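Local coordinates for protein 1,4-dihydroxy-2-naphthoyl-CoA hydrolase (Synechocystis sp., PDB 4K00) that hydrolyses 1,4-dihydroxy-2-naphthoyl-CoA to 1,4-dihydroxy-2-naphthoate and free CoA, a step of phylloquinone (vitamin K1) biosynthesis, and leaves benzoyl-CoA and aliphatic acyl-CoA thioesters untouched, at residues C116-L119 against K124-L127. Residues are numbered along the deposited sequence; the frame is centred on the assembly and turned at random.
Sequences CIAL and KAPL
Ile117 and Lys124 form an antiparallel, non-hydrogen-bonded beta pair at the end of strand 106-118 of the hotdog fold, where the chain turns back into the short strand 123-124; their CA atoms stand 4.4 Å apart. The pairing is brief; beyond Lys124 the chain continues as a loop toward helix 129-136.

A single backbone hydrogen bond joins the two segments. Ala125 N donates to Cys116 O over 2.8 Å with an angle of 167° at the hydrogen, so it is nearly straight at the donor. The same oxygen receives a CA-H...O contact from Lys124 CA, 3.5 Å away, and is thus approached by two successive residues of the returning chain.

Apolar packing gathers on Cys116 and Ala125, whose CB atoms both point to the opposite segment. With SG anti to the backbone N (chi1 -179°), the thiol lies alongside Ala125 and Pro126, its sulfur 4.1 Å from Ala125 CB. That methyl also touches the Ala118 methyl, CB to CB 4.4 Å, a looser contact. Leu127 starts out pointing away, yet its CD2 comes back to 4.0 Å from Cys116 CB. The CB of Ile117 leads away from Lys124, although Ile117 CG2 still lies 4.2 Å from Lys124 CA; the side chain also touches Ala58 and Pro60 of strand 57-68, while Phe57 and Leu59 of that strand touch Cys116. The turn-back is thereby packed against a neighbouring strand of the sheet.

A polar atom of the loop also borders the thiol: Cys116 SG lies 3.6 Å from the carbonyl oxygen Pro126 O.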
ATOM      1  N   CYS A 116      21.137   0.073  13.888  1.00 21.07           N
ATOM      2  CA  CYS A 116      20.575   0.237  15.205  1.00 21.73           C
ATOM      3  C   CYS A 116      20.974   1.595  15.746  1.00 22.94           C
ATOM      4  O   CYS A 116      22.156   1.931  15.760  1.00 22.75           O
ATOM      5  CB  CYS A 116      21.077  -0.867  16.118  1.00 20.81           C
ATOM      6  SG  CYS A 116      20.420  -0.788  17.790  1.00 23.48           S
ATOM      7  N   ILE A 117      19.983   2.373  16.181  1.00 22.23           N
ATOM      8  CA  ILE A 117      20.246   3.659  16.818  1.00 24.93           C
ATOM      9  C   ILE A 117      19.564   3.762  18.179  1.00 26.15           C
ATOM     10  O   ILE A 117      18.445   3.275  18.373  1.00 24.94           O
ATOM     11  CB  ILE A 117      19.802   4.844  15.940  1.00 27.95           C
ATOM     12  CG1 ILE A 117      18.326   4.718  15.566  1.00 28.37           C
ATOM     13  CG2 ILE A 117      20.651   4.920  14.683  1.00 29.73           C
ATOM     14  CD1 ILE A 117      17.769   5.909  14.812  1.00 28.56           C
ATOM     15  N   ALA A 118      20.256   4.393  19.117  1.00 26.76           N
ATOM     16  CA  ALA A 118      19.673   4.712  20.409  1.00 30.91           C
ATOM     17  C   ALA A 118      18.784   5.938  20.271  1.00 33.48           C
ATOM     18  O   ALA A 118      19.123   6.877  19.552  1.00 32.77           O
ATOM     19  CB  ALA A 118      20.763   4.956  21.430  1.00 33.16           C
ATOM     20  N   LEU A 119      17.639   5.912  20.946  1.00 36.10           N
ATOM     21  CA  LEU A 119      16.701   7.032  20.927  1.00 36.98           C
ATOM     22  C   LEU A 119      16.729   7.724  22.282  1.00 38.52           C
ATOM     23  O   LEU A 119      17.017   7.093  23.297  1.00 37.38           O
ATOM     24  CB  LEU A 119      15.283   6.531  20.629  1.00 36.19           C
ATOM     25  CG  LEU A 119      15.076   5.828  19.291  1.00 37.00           C
ATOM     26  CD1 LEU A 119      13.666   5.260  19.194  1.00 38.15           C
ATOM     27  CD2 LEU A 119      15.362   6.784  18.141  1.00 36.77           C
ATOM     28  N   LYS A 124      24.276   5.934  16.562  1.00 34.06           N
ATOM     29  CA  LYS A 124      24.518   4.526  16.252  1.00 37.22           C
ATOM     30  C   LYS A 124      24.760   3.750  17.537  1.00 31.94           C
ATOM     31  O   LYS A 124      25.444   4.227  18.435  1.00 28.55           O
ATOM     32  CB  LYS A 124      25.731   4.370  15.335  1.00 42.10           C
ATOM     33  CG  LYS A 124      25.509   4.852  13.915  1.00 52.50           C
ATOM     34  CD  LYS A 124      26.829   5.224  13.254  1.00 67.37           C
ATOM     35  CE  LYS A 124      26.635   6.296  12.197  1.00 78.36           C
ATOM     36  NZ  LYS A 124      25.378   6.076  11.429  1.00 79.56           N
ATOM     37  N   ALA A 125      24.177   2.558  17.617  1.00 29.24           N
ATOM     38  CA  ALA A 125      24.395   1.663  18.745  1.00 27.97           C
ATOM     39  C   ALA A 125      24.648   0.246  18.239  1.00 27.74           C
ATOM     40  O   ALA A 125      24.246  -0.097  17.125  1.00 25.02           O
ATOM     41  CB  ALA A 125      23.183   1.672  19.653  1.00 28.71           C
ATOM     42  N   PRO A 126      25.311  -0.586  19.062  1.00 29.20           N
ATOM     43  CA  PRO A 126      25.542  -1.981  18.676  1.00 27.25           C
ATOM     44  C   PRO A 126      24.227  -2.705  18.476  1.00 25.87           C
ATOM     45  O   PRO A 126      23.276  -2.471  19.220  1.00 23.61           O
ATOM     46  CB  PRO A 126      26.319  -2.562  19.872  1.00 30.16           C
ATOM     47  CG  PRO A 126      26.890  -1.383  20.571  1.00 31.97           C
ATOM     48  CD  PRO A 126      25.901  -0.271  20.366  1.00 30.39           C
ATOM     49  N   LEU A 127      24.167  -3.562  17.462  1.00 24.18           N
ATOM     50  CA  LEU A 127      23.011  -4.416  17.252  1.00 24.87           C
ATOM     51  C   LEU A 127      22.663  -5.137  18.548  1.00 25.28           C
ATOM     52  O   LEU A 127      23.548  -5.500  19.317  1.00 26.54           O
ATOM     53  CB  LEU A 127      23.306  -5.429  16.143  1.00 24.40           C
ATOM     54  CG  LEU A 127      23.601  -4.865  14.748  1.00 26.09           C
ATOM     55  CD1 LEU A 127      23.943  -6.002  13.798  1.00 23.74           C
ATOM     56  CD2 LEU A 127      22.409  -4.080  14.206  1.00 29.00           C
TER